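Long-range contacts in DNA photolyase (Agrobacterium tumefaciens, PDB 4U63), which probably uses light absorbed by a folate antenna and a flavin cofactor to split cyclobutane pyrimidine dimers in ultraviolet-damaged DNA: residues 242-246 and 288-293; 233-237 and 256-260; 180-184 and 273-279. All blocks are in the same frame, centred on the assembly; numbering follows the deposited sequence. Where two conformers were deposited one is given.

After the five-stranded parallel sheet and helix 168-177, the chain runs through 180-184, the loop segment that opens contact 3, whose partner 273-279 closes a loop of 88 residues. Nested inside that loop is contact 2, where helix 227-238 meets the phosphate-binding turn 256-260. Contact 1 crosses both: 242-246 lies between the two segments of contact 2, but its partner 288-293 comes only after contact 3 has closed. The result is an interlocked set of helices, 227-238, 245-248, 271-276 and 287-309. Phe293 of contact 1 packs against Phe237 of contact 2 and Val274 of contact 3, while contacts 1 and 2 share the FAD diphosphate.

Contact 1: residues 242-246 and 288-293; sequences LKGYE and NDISRF. With FAD (flavin-adenine dinucleotide), chain C; SO4 (sulfate ion), chain F.
Glu246 holds CG trans to its own nitrogen (chi1 -178°) and stays extended beyond it, which carries its carboxylate across to Arg292; Asp289, with CG swung beside its backbone N (chi1 -75°), lays its own carboxylate against the start of helix 245-248. There Asp289 OD1 accepts from Glu246 N at 2.9 Å. Its OD2 takes the hydrogen of Gly244 N, also 2.9 Å away, which arrives from well above the carboxylate plane. An acidic residue suits this place because first-turn amides lack acceptors in their own helix, and the helix start would probably stabilise the negative charge. Gly244, the N-cap residue, fills the third position of a type II turn, where its positive phi costs little.

Glu246 shares its oxygens out. In one of two conformers of Asn288, OE1 accepts from Asn288 ND2 at 2.8 Å, a bond that may be partial, whereas OE2 is gripped side-on by Arg292 through NE and NH2, each 3.1 Å from that one oxygen. A water bridges OE2 to Asn288 O. Arg292 also donates from NH1 and NH2 to a sulfate, probably from the crystallisation liquor.

Deeper in, the edge of Phe293 points at the face of Tyr245 in a T-shaped pair, centroids 5.5 Å apart and planes at 89°. Tyr245 is thereby steadied while its OH donates to FAD O1A at 2.6 Å, making this helix-on-helix contact one wall of the photolyase FAD site at the diphosphate.

Contact 2: residues 233-237 and 256-260; sequences KLDDF and ATSLL. With FAD (flavin-adenine dinucleotide), chain C.
Lys233 runs its aliphatic chain along the turn 256-260, and each carbon has a neighbour there. CB lies 3.7 Å from Leu260 CD2; CG passes near the carbonyl oxygen of Leu259; CD comes to 3.8 Å from Ser258 O; CE rests on Leu259 CB, also at 3.8 Å. Bends at chi2 (-81°) and chi4 then turn NZ to its hydrogen-bond partner outside these segments, Ile222 O. A lysine suits the spot because its methylenes pack along the turn while its charged end reaches a carbonyl. The buried Leu259 O, beside those methylenes, has no polar partner in the model. One turn further on, the Phe237 ring lies beneath Ser258: CB sits over the ring centre, 3.7 Å from the centroid, a CH-pi contact. No direct hydrogen bond joins the segments, but a water donates to both Lys233 O and Ser258 O.

Serine is small enough to lie over the ring and still has two tasks for OG, accepting from Leu260 N in an ST turn and donating to FAD O2A at 2.6 Å. Ser258 N supports the same oxygen, while Thr257 OG1 and Leu259 N bind O1P. The helix thus backs a loop that binds the FAD diphosphate through O2A and O1P, part of the photolyase flavin site.

Contact 3: residues 180-184 and 273-279; sequences EPHAP and AVWHATK. With SO4 (sulfate ion), chain I.
Lys279 NZ donates to Glu180 OE2 at 2.7 Å, in a salt bridge. Glu180 is poorly ordered, so the orientation of its carboxylate is uncertain and this bridge is best read as a mobile surface pairing. Bends at chi3 and chi4 (64° and 59°) fold the lysine chain and turn its ammonium group toward the glutamate. A sulfate, probably from the crystallisation liquor, collects donors from Gly280 N and Arg294; it also lies against Lys279 NZ, but that contact is too short to be trusted in detail.

Beside this ion pair the contact is made by prolines laid on flat rings. Pro181 CG stands over the five-membered ring of Trp275, 4.0 Å from its centroid, in a CH-pi contact. Pro184 CD does the same over the His276 ring, likewise 4.0 Å from the centroid, while Ala183 CB nears CD2 of that histidine obliquely at 3.7 Å. Pro184 CB also reaches Ala273 CB. Prolines suit this extended run, since their rings are rigid, offer C-H groups and bring no backbone N-H that would need an acceptor. Trp275, in a cation-pi pair with Arg294, supplies a broad electron-rich surface. Its carbonyl oxygen is doubly held, by Thr278 N and by Thr278 OG1, the latter at 2.6 Å; this hydroxyl bond, with the type I turn from His276 to Lys279, fixes the chain that presents the lysine.

The chemistry therefore implies a loop after helix 168-177 that is secured to helix 271-276 mainly by CH-pi and apolar contacts, with a single, solvent-side ion pair that is likely to be adaptable.

Contact 1: residues 242-246 and 288-293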
loop_
_atom_site.group_PDB
_atom_site.type_symbol
_atom_site.label_atom_id
_atom_site.label_comp_id
_atom_site.label_asym_id
_atom_site.label_seq_id
_atom_site.Cartn_x
_atom_site.Cartn_y
_atom_site.Cartn_z
ATOM N N LEU A 242 -16.585 -9.409 5.330
ATOM C CA LEU A 242 -16.096 -9.677 6.691
ATOM C C LEU A 242 -16.623 -11.041 7.138
ATOM O O LEU A 242 -15.910 -11.814 7.773
ATOM C CB LEU A 242 -16.517 -8.599 7.675
ATOM C CG LEU A 242 -16.138 -8.835 9.149
ATOM C CD1 LEU A 242 -14.648 -9.096 9.336
ATOM C CD2 LEU A 242 -16.575 -7.635 9.971
ATOM N N LYS A 243 -17.877 -11.335 6.792
ATOM C CA LYS A 243 -18.432 -12.645 7.065
ATOM C C LYS A 243 -17.747 -13.697 6.188
ATOM O O LYS A 243 -17.862 -13.672 4.947
ATOM C CB LYS A 243 -19.946 -12.689 6.832
ATOM C CG LYS A 243 -20.554 -13.979 7.361
ATOM C CD LYS A 243 -22.047 -14.040 7.162
ATOM C CE LYS A 243 -22.632 -15.371 7.628
ATOM N NZ LYS A 243 -24.073 -15.274 7.971
ATOM N N GLY A 244 -17.059 -14.624 6.845
ATOM C CA GLY A 244 -16.307 -15.687 6.171
ATOM C C GLY A 244 -14.905 -15.274 5.740
ATOM O O GLY A 244 -14.225 -16.028 5.033
ATOM N N TYR A 245 -14.468 -14.093 6.183
ATOM C CA TYR A 245 -13.155 -13.549 5.829
ATOM C C TYR A 245 -12.009 -14.516 6.153
ATOM O O TYR A 245 -11.128 -14.734 5.328
ATOM C CB TYR A 245 -12.924 -12.208 6.547
ATOM C CG TYR A 245 -11.551 -11.646 6.346
ATOM C CD1 TYR A 245 -11.188 -11.090 5.131
ATOM C CD2 TYR A 245 -10.602 -11.680 7.368
ATOM C CE1 TYR A 245 -9.914 -10.574 4.935
ATOM C CE2 TYR A 245 -9.337 -11.169 7.183
ATOM C CZ TYR A 245 -9.003 -10.615 5.966
ATOM O OH TYR A 245 -7.765 -10.112 5.767
ATOM N N GLU A 246 -12.022 -15.088 7.352
ATOM C CA GLU A 246 -10.914 -15.946 7.778
ATOM C C GLU A 246 -10.715 -17.126 6.836
ATOM O O GLU A 246 -9.584 -17.420 6.436
ATOM C CB GLU A 246 -11.098 -16.455 9.209
ATOM C CG GLU A 246 -9.912 -17.308 9.652
ATOM C CD GLU A 246 -9.903 -17.600 11.123
ATOM O OE1 GLU A 246 -10.864 -18.235 11.588
ATOM O OE2 GLU A 246 -8.919 -17.220 11.804
ATOM N N ASN A 288 -13.978 -14.913 15.166
ATOM C CA ASN A 288 -12.775 -15.352 14.444
ATOM C C ASN A 288 -12.521 -14.530 13.178
ATOM O O ASN A 288 -11.380 -14.251 12.833
ATOM C CB ASN A 288 -12.814 -16.866 14.125
ATOM C CG ASN A 288 -13.901 -17.245 13.121
ATOM O OD1 ASN A 288 -15.034 -16.803 13.235
ATOM N ND2 ASN A 288 -13.556 -18.076 12.138
ATOM N N ASP A 289 -13.591 -14.136 12.491
ATOM C CA ASP A 289 -13.453 -13.306 11.288
ATOM C C ASP A 289 -12.932 -11.907 11.631
ATOM O O ASP A 289 -12.068 -11.369 10.951
ATOM C CB ASP A 289 -14.798 -13.206 10.550
ATOM C CG ASP A 289 -15.144 -14.476 9.803
ATOM O OD1 ASP A 289 -14.222 -15.154 9.301
ATOM O OD2 ASP A 289 -16.343 -14.795 9.696
ATOM N N ILE A 290 -13.476 -11.334 12.695
ATOM C CA ILE A 290 -13.056 -10.028 13.180
ATOM C C ILE A 290 -11.602 -10.065 13.655
ATOM O O ILE A 290 -10.815 -9.173 13.316
ATOM C CB ILE A 290 -13.985 -9.535 14.301
ATOM C CG1 ILE A 290 -15.378 -9.218 13.703
ATOM C CG2 ILE A 290 -13.410 -8.313 15.008
ATOM C CD1 ILE A 290 -16.473 -9.050 14.716
ATOM N N SER A 291 -11.252 -11.094 14.426
ATOM C CA SER A 291 -9.886 -11.243 14.932
ATOM C C SER A 291 -8.890 -11.340 13.782
ATOM O O SER A 291 -7.870 -10.659 13.784
ATOM C CB SER A 291 -9.768 -12.470 15.826
ATOM O OG SER A 291 -8.457 -12.581 16.347
ATOM N N ARG A 292 -9.201 -12.174 12.795
ATOM C CA ARG A 292 -8.320 -12.338 11.619
ATOM C C ARG A 292 -8.149 -11.043 10.822
ATOM O O ARG A 292 -7.035 -10.689 10.425
ATOM C CB ARG A 292 -8.824 -13.448 10.690
ATOM C CG ARG A 292 -7.861 -13.788 9.538
ATOM C CD ARG A 292 -6.480 -14.208 10.061
ATOM N NE ARG A 292 -6.591 -15.401 10.903
ATOM C CZ ARG A 292 -5.572 -16.028 11.502
ATOM N NH1 ARG A 292 -4.323 -15.586 11.378
ATOM N NH2 ARG A 292 -5.813 -17.114 12.237
ATOM N N PHE A 293 -9.241 -10.332 10.595
ATOM C CA PHE A 293 -9.169 -9.049 9.892
ATOM C C PHE A 293 -8.319 -8.035 10.681
ATOM O O PHE A 293 -7.472 -7.342 10.112
ATOM C CB PHE A 293 -10.577 -8.505 9.627
ATOM C CG PHE A 293 -10.581 -7.215 8.877
ATOM C CD1 PHE A 293 -10.053 -7.152 7.592
ATOM C CD2 PHE A 293 -11.087 -6.059 9.454
ATOM C CE1 PHE A 293 -10.039 -5.968 6.895
ATOM C CE2 PHE A 293 -11.080 -4.866 8.756
ATOM C CZ PHE A 293 -10.553 -4.821 7.473
HETATM P PA FAD C . -7.266 -7.398 3.563
HETATM O O1A FAD C . -7.098 -8.882 3.624
HETATM O O2A FAD C . -8.645 -6.833 3.487
HETATM O O5B FAD C . -6.440 -6.800 4.803
HETATM C C5B FAD C . -6.770 -5.542 5.403
HETATM C C4B FAD C . -5.569 -4.608 5.455
HETATM O O4B FAD C . -4.507 -5.172 6.223
HETATM C C3B FAD C . -4.970 -4.318 4.099
HETATM O O3B FAD C . -5.718 -3.326 3.377
HETATM C C2B FAD C . -3.566 -3.887 4.467
HETATM O O2B FAD C . -3.523 -2.517 4.868
HETATM C C1B FAD C . -3.252 -4.759 5.657
HETATM N N9A FAD C . -2.497 -5.987 5.323
HETATM C C8A FAD C . -3.027 -7.186 5.024
HETATM N N7A FAD C . -2.064 -8.105 4.802
HETATM C C5A FAD C . -0.875 -7.491 4.980
HETATM C C6A FAD C . 0.530 -7.897 4.888
HETATM N N6A FAD C . 0.850 -9.166 4.567
HETATM N N1A FAD C . 1.464 -6.950 5.132
HETATM C C2A FAD C . 1.134 -5.675 5.443
HETATM N N3A FAD C . -0.141 -5.247 5.544
HETATM C C4A FAD C . -1.162 -6.098 5.322
HETATM N N1 FAD C . 0.410 -4.277 1.213
HETATM C C2 FAD C . 0.328 -2.939 1.043
HETATM O O2 FAD C . -0.565 -2.335 1.678
HETATM N N3 FAD C . 1.177 -2.265 0.227
HETATM C C4 FAD C . 2.160 -2.893 -0.468
HETATM O O4 FAD C . 2.954 -2.261 -1.212
HETATM C C4X FAD C . 2.297 -4.357 -0.338
HETATM N N5 FAD C . 3.235 -5.084 -1.013
HETATM C C5X FAD C . 3.337 -6.434 -0.838
HETATM C C6 FAD C . 4.309 -7.172 -1.501
HETATM C C7 FAD C . 4.414 -8.556 -1.339
HETATM C C7M FAD C . 5.478 -9.342 -2.071
HETATM C C8 FAD C . 3.468 -9.264 -0.447
HETATM C C8M FAD C . 3.536 -10.760 -0.227
HETATM C C9 FAD C . 2.506 -8.543 0.209
HETATM C C9A FAD C . 2.387 -7.158 0.066
HETATM N N10 FAD C . 1.377 -6.417 0.748
HETATM C C10 FAD C . 1.325 -5.025 0.565
HETATM C "C1'" FAD C . 0.453 -7.044 1.701
HETATM C "C2'" FAD C . -0.889 -7.561 1.228
HETATM O "O2'" FAD C . -0.690 -8.464 0.135
HETATM C "C3'" FAD C . -1.838 -6.439 0.857
HETATM O "O3'" FAD C . -1.976 -5.514 1.931
HETATM C "C4'" FAD C . -3.202 -7.039 0.513
HETATM O "O4'" FAD C . -3.090 -7.786 -0.696
HETATM C "C5'" FAD C . -4.216 -5.925 0.347
HETATM O "O5'" FAD C . -5.517 -6.430 0.014
HETATM P P FAD C . -6.747 -6.093 0.991
HETATM O O1P FAD C . -7.983 -6.657 0.384
HETATM O O2P FAD C . -6.782 -4.622 1.298
HETATM O O3P FAD C . -6.346 -6.902 2.320
HETATM S S SO4 F . -2.657 -18.054 13.674
HETATM O O1 SO4 F . -1.781 -18.208 12.494
HETATM O O2 SO4 F . -2.930 -16.622 13.907
HETATM O O3 SO4 F . -1.998 -18.628 14.862
HETATM O O4 SO4 F . -3.925 -18.769 13.436
HETATM O O HOH W 1 -9.372 -15.842 14.029
#

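Contact 2: residues 233-237 and 256-260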
loop_
_atom_site.group_PDB
_atom_site.type_symbol
_atom_site.label_atom_id
_atom_site.label_comp_id
_atom_site.label_asym_id
_atom_site.label_seq_id
_atom_site.Cartn_x
_atom_site.Cartn_y
_atom_site.Cartn_z
ATOM N N LYS A 233 -15.881 1.227 0.486
ATOM C CA LYS A 233 -15.193 -0.077 0.616
ATOM C C LYS A 233 -15.319 -0.650 2.021
ATOM O O LYS A 233 -15.574 -1.837 2.202
ATOM C CB LYS A 233 -13.705 0.038 0.263
ATOM C CG LYS A 233 -13.425 0.139 -1.225
ATOM C CD LYS A 233 -13.447 -1.213 -1.913
ATOM C CE LYS A 233 -12.864 -1.150 -3.320
ATOM N NZ LYS A 233 -13.712 -0.361 -4.252
ATOM N N LEU A 234 -15.115 0.197 3.020
ATOM C CA LEU A 234 -15.230 -0.252 4.401
ATOM C C LEU A 234 -16.652 -0.724 4.701
ATOM O O LEU A 234 -16.846 -1.831 5.233
ATOM C CB LEU A 234 -14.805 0.844 5.374
ATOM C CG LEU A 234 -14.931 0.493 6.863
ATOM C CD1 LEU A 234 -14.073 -0.706 7.236
ATOM C CD2 LEU A 234 -14.569 1.702 7.713
ATOM N N ASP A 235 -17.633 0.112 4.365
ATOM C CA ASP A 235 -19.057 -0.215 4.566
ATOM C C ASP A 235 -19.453 -1.544 3.921
ATOM O O ASP A 235 -20.131 -2.392 4.537
ATOM C CB ASP A 235 -19.956 0.884 3.977
ATOM C CG ASP A 235 -19.975 2.164 4.806
ATOM O OD1 ASP A 235 -19.432 2.197 5.926
ATOM O OD2 ASP A 235 -20.554 3.160 4.316
ATOM N N ASP A 236 -19.051 -1.713 2.673
ATOM C CA ASP A 236 -19.374 -2.921 1.939
ATOM C C ASP A 236 -18.722 -4.161 2.560
ATOM O O ASP A 236 -19.336 -5.229 2.615
ATOM C CB ASP A 236 -18.957 -2.788 0.477
ATOM C CG ASP A 236 -19.426 -3.962 -0.359
ATOM O OD1 ASP A 236 -20.644 -4.275 -0.341
ATOM O OD2 ASP A 236 -18.577 -4.570 -1.027
ATOM N N PHE A 237 -17.485 -4.009 3.043
ATOM C CA PHE A 237 -16.793 -5.105 3.677
ATOM C C PHE A 237 -17.473 -5.512 4.990
ATOM O O PHE A 237 -17.699 -6.702 5.235
ATOM C CB PHE A 237 -15.326 -4.757 3.936
ATOM C CG PHE A 237 -14.537 -5.889 4.525
ATOM C CD1 PHE A 237 -14.298 -7.039 3.780
ATOM C CD2 PHE A 237 -14.029 -5.814 5.828
ATOM C CE1 PHE A 237 -13.570 -8.087 4.313
ATOM C CE2 PHE A 237 -13.312 -6.872 6.368
ATOM C CZ PHE A 237 -13.082 -8.004 5.610
ATOM N N ALA A 256 -13.001 -12.096 -1.256
ATOM C CA ALA A 256 -13.256 -12.218 0.183
ATOM C C ALA A 256 -12.551 -11.193 1.072
ATOM O O ALA A 256 -12.756 -11.210 2.291
ATOM C CB ALA A 256 -12.897 -13.627 0.627
ATOM N N THR A 257 -11.735 -10.316 0.481
ATOM C CA THR A 257 -10.956 -9.337 1.232
ATOM C C THR A 257 -11.564 -7.929 1.125
ATOM O O THR A 257 -12.485 -7.692 0.334
ATOM C CB THR A 257 -9.477 -9.351 0.775
ATOM O OG1 THR A 257 -9.344 -8.766 -0.526
ATOM C CG2 THR A 257 -8.931 -10.796 0.742
ATOM N N SER A 258 -11.051 -6.999 1.927
ATOM C CA SER A 258 -11.647 -5.648 2.013
ATOM C C SER A 258 -11.339 -4.698 0.852
ATOM O O SER A 258 -12.101 -3.784 0.591
ATOM C CB SER A 258 -11.213 -4.973 3.304
ATOM O OG SER A 258 -9.847 -4.570 3.240
ATOM N N LEU A 259 -10.198 -4.899 0.191
ATOM C CA LEU A 259 -9.697 -3.981 -0.853
ATOM C C LEU A 259 -9.501 -2.545 -0.298
ATOM O O LEU A 259 -9.632 -1.558 -1.000
ATOM C CB LEU A 259 -10.598 -4.008 -2.102
ATOM C CG LEU A 259 -10.758 -5.360 -2.816
ATOM C CD1 LEU A 259 -11.647 -5.182 -4.035
ATOM C CD2 LEU A 259 -9.425 -5.973 -3.217
ATOM N N LEU A 260 -9.155 -2.455 0.985
ATOM C CA LEU A 260 -8.904 -1.172 1.610
ATOM C C LEU A 260 -7.459 -0.693 1.418
ATOM O O LEU A 260 -7.160 0.479 1.686
ATOM C CB LEU A 260 -9.224 -1.249 3.104
ATOM C CG LEU A 260 -10.723 -1.211 3.430
ATOM C CD1 LEU A 260 -10.933 -1.590 4.893
ATOM C CD2 LEU A 260 -11.331 0.160 3.142
HETATM P PA FAD C . -7.266 -7.398 3.563
HETATM O O1A FAD C . -7.098 -8.882 3.624
HETATM O O2A FAD C . -8.645 -6.833 3.487
HETATM O O5B FAD C . -6.440 -6.800 4.803
HETATM C C5B FAD C . -6.770 -5.542 5.403
HETATM C C4B FAD C . -5.569 -4.608 5.455
HETATM O O4B FAD C . -4.507 -5.172 6.223
HETATM C C3B FAD C . -4.970 -4.318 4.099
HETATM O O3B FAD C . -5.718 -3.326 3.377
HETATM C C2B FAD C . -3.566 -3.887 4.467
HETATM O O2B FAD C . -3.523 -2.517 4.868
HETATM C C1B FAD C . -3.252 -4.759 5.657
HETATM N N9A FAD C . -2.497 -5.987 5.323
HETATM C C8A FAD C . -3.027 -7.186 5.024
HETATM N N7A FAD C . -2.064 -8.105 4.802
HETATM C C5A FAD C . -0.875 -7.491 4.980
HETATM C C6A FAD C . 0.530 -7.897 4.888
HETATM N N6A FAD C . 0.850 -9.166 4.567
HETATM N N1A FAD C . 1.464 -6.950 5.132
HETATM C C2A FAD C . 1.134 -5.675 5.443
HETATM N N3A FAD C . -0.141 -5.247 5.544
HETATM C C4A FAD C . -1.162 -6.098 5.322
HETATM N N1 FAD C . 0.410 -4.277 1.213
HETATM C C2 FAD C . 0.328 -2.939 1.043
HETATM O O2 FAD C . -0.565 -2.335 1.678
HETATM N N3 FAD C . 1.177 -2.265 0.227
HETATM C C4 FAD C . 2.160 -2.893 -0.468
HETATM O O4 FAD C . 2.954 -2.261 -1.212
HETATM C C4X FAD C . 2.297 -4.357 -0.338
HETATM N N5 FAD C . 3.235 -5.084 -1.013
HETATM C C5X FAD C . 3.337 -6.434 -0.838
HETATM C C6 FAD C . 4.309 -7.172 -1.501
HETATM C C7 FAD C . 4.414 -8.556 -1.339
HETATM C C7M FAD C . 5.478 -9.342 -2.071
HETATM C C8 FAD C . 3.468 -9.264 -0.447
HETATM C C8M FAD C . 3.536 -10.760 -0.227
HETATM C C9 FAD C . 2.506 -8.543 0.209
HETATM C C9A FAD C . 2.387 -7.158 0.066
HETATM N N10 FAD C . 1.377 -6.417 0.748
HETATM C C10 FAD C . 1.325 -5.025 0.565
HETATM C "C1'" FAD C . 0.453 -7.044 1.701
HETATM C "C2'" FAD C . -0.889 -7.561 1.228
HETATM O "O2'" FAD C . -0.690 -8.464 0.135
HETATM C "C3'" FAD C . -1.838 -6.439 0.857
HETATM O "O3'" FAD C . -1.976 -5.514 1.931
HETATM C "C4'" FAD C . -3.202 -7.039 0.513
HETATM O "O4'" FAD C . -3.090 -7.786 -0.696
HETATM C "C5'" FAD C . -4.216 -5.925 0.347
HETATM O "O5'" FAD C . -5.517 -6.430 0.014
HETATM P P FAD C . -6.747 -6.093 0.991
HETATM O O1P FAD C . -7.983 -6.657 0.384
HETATM O O2P FAD C . -6.782 -4.622 1.298
HETATM O O3P FAD C . -6.346 -6.902 2.320
HETATM O O HOH W 2 -14.795 -3.720 0.431
#

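Contact 3: residues 180-184 and 273-279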
loop_
_atom_site.group_PDB
_atom_site.type_symbol
_atom_site.label_atom_id
_atom_site.label_comp_id
_atom_site.label_asym_id
_atom_site.label_seq_id
_atom_site.Cartn_x
_atom_site.Cartn_y
_atom_site.Cartn_z
ATOM N N GLU A 180 -8.437 0.114 23.507
ATOM C CA GLU A 180 -9.011 0.350 22.185
ATOM C C GLU A 180 -8.396 1.583 21.575
ATOM O O GLU A 180 -8.261 2.602 22.273
ATOM C CB GLU A 180 -10.497 0.657 22.290
ATOM C CG GLU A 180 -11.424 -0.505 22.558
ATOM C CD GLU A 180 -12.846 -0.042 22.833
ATOM O OE1 GLU A 180 -13.201 1.096 22.446
ATOM O OE2 GLU A 180 -13.617 -0.821 23.432
ATOM N N PRO A 181 -8.025 1.532 20.278
ATOM C CA PRO A 181 -7.704 2.836 19.718
ATOM C C PRO A 181 -8.891 3.770 19.927
ATOM O O PRO A 181 -10.042 3.319 19.909
ATOM C CB PRO A 181 -7.478 2.551 18.224
ATOM C CG PRO A 181 -7.964 1.162 17.989
ATOM C CD PRO A 181 -7.845 0.449 19.295
ATOM N N HIS A 182 -8.603 5.046 20.149
ATOM C CA HIS A 182 -9.641 6.056 20.325
ATOM C C HIS A 182 -10.584 5.995 19.113
ATOM O O HIS A 182 -10.127 5.831 17.976
ATOM C CB HIS A 182 -9.006 7.448 20.452
ATOM C CG HIS A 182 -9.794 8.407 21.288
ATOM N ND1 HIS A 182 -11.067 8.819 20.955
ATOM C CD2 HIS A 182 -9.480 9.048 22.439
ATOM C CE1 HIS A 182 -11.506 9.666 21.870
ATOM N NE2 HIS A 182 -10.561 9.823 22.780
ATOM N N ALA A 183 -11.892 6.099 19.352
ATOM C CA ALA A 183 -12.872 6.096 18.252
ATOM C C ALA A 183 -12.578 7.253 17.277
ATOM O O ALA A 183 -11.953 8.263 17.674
ATOM C CB ALA A 183 -14.292 6.202 18.795
ATOM N N PRO A 184 -13.007 7.115 16.003
ATOM C CA PRO A 184 -12.678 8.143 15.005
ATOM C C PRO A 184 -13.456 9.453 15.202
ATOM O O PRO A 184 -14.636 9.424 15.554
ATOM C CB PRO A 184 -13.060 7.472 13.677
ATOM C CG PRO A 184 -14.162 6.533 14.050
ATOM C CD PRO A 184 -13.750 5.990 15.395
ATOM N N ALA A 273 -10.388 4.099 12.315
ATOM C CA ALA A 273 -11.758 4.040 11.768
ATOM C C ALA A 273 -12.105 2.621 11.319
ATOM O O ALA A 273 -13.187 2.122 11.602
ATOM C CB ALA A 273 -11.927 5.014 10.614
ATOM N N VAL A 274 -11.169 1.975 10.630
ATOM C CA VAL A 274 -11.347 0.581 10.206
ATOM C C VAL A 274 -11.550 -0.337 11.427
ATOM O O VAL A 274 -12.489 -1.133 11.470
ATOM C CB VAL A 274 -10.161 0.090 9.354
ATOM C CG1 VAL A 274 -10.324 -1.381 8.990
ATOM C CG2 VAL A 274 -10.018 0.932 8.097
ATOM N N TRP A 275 -10.681 -0.207 12.419
ATOM C CA TRP A 275 -10.795 -1.009 13.655
ATOM C C TRP A 275 -12.139 -0.799 14.362
ATOM O O TRP A 275 -12.837 -1.770 14.726
ATOM C CB TRP A 275 -9.632 -0.675 14.607
ATOM C CG TRP A 275 -9.547 -1.582 15.808
ATOM C CD1 TRP A 275 -10.387 -1.599 16.894
ATOM C CD2 TRP A 275 -8.573 -2.599 16.044
ATOM N NE1 TRP A 275 -9.995 -2.565 17.780
ATOM C CE2 TRP A 275 -8.882 -3.193 17.289
ATOM C CE3 TRP A 275 -7.461 -3.066 15.324
ATOM C CZ2 TRP A 275 -8.126 -4.234 17.830
ATOM C CZ3 TRP A 275 -6.703 -4.104 15.866
ATOM C CH2 TRP A 275 -7.043 -4.674 17.114
ATOM N N HIS A 276 -12.518 0.464 14.551
ATOM C CA HIS A 276 -13.771 0.783 15.256
ATOM C C HIS A 276 -14.999 0.241 14.513
ATOM O O HIS A 276 -15.983 -0.143 15.137
ATOM C CB HIS A 276 -13.884 2.298 15.467
ATOM C CG HIS A 276 -15.022 2.705 16.342
ATOM N ND1 HIS A 276 -16.249 3.074 15.838
ATOM C CD2 HIS A 276 -15.125 2.806 17.687
ATOM C CE1 HIS A 276 -17.059 3.385 16.834
ATOM N NE2 HIS A 276 -16.400 3.228 17.969
ATOM N N ALA A 277 -14.919 0.184 13.185
ATOM C CA ALA A 277 -15.997 -0.382 12.371
ATOM C C ALA A 277 -16.225 -1.884 12.605
ATOM O O ALA A 277 -17.271 -2.406 12.226
ATOM C CB ALA A 277 -15.719 -0.128 10.897
ATOM N N THR A 278 -15.246 -2.573 13.207
ATOM C CA THR A 278 -15.373 -3.999 13.532
ATOM C C THR A 278 -15.939 -4.243 14.929
ATOM O O THR A 278 -16.121 -5.388 15.323
ATOM C CB THR A 278 -14.028 -4.738 13.423
ATOM O OG1 THR A 278 -13.139 -4.314 14.466
ATOM C CG2 THR A 278 -13.415 -4.522 12.061
ATOM N N LYS A 279 -16.209 -3.169 15.664
ATOM C CA LYS A 279 -16.773 -3.272 16.996
ATOM C C LYS A 279 -18.282 -3.393 16.922
ATOM O O LYS A 279 -18.908 -2.870 16.009
ATOM C CB LYS A 279 -16.397 -2.047 17.834
ATOM C CG LYS A 279 -14.914 -1.958 18.160
ATOM C CD LYS A 279 -14.578 -0.692 18.940
ATOM C CE LYS A 279 -15.231 -0.645 20.314
ATOM N NZ LYS A 279 -14.826 -1.797 21.165
HETATM S S SO4 I . -15.681 -5.447 20.444
HETATM O O1 SO4 I . -17.066 -5.347 19.939
HETATM O O2 SO4 I . -15.369 -4.256 21.256
HETATM O O3 SO4 I . -14.732 -5.524 19.318
HETATM O O4 SO4 I . -15.540 -6.650 21.286
#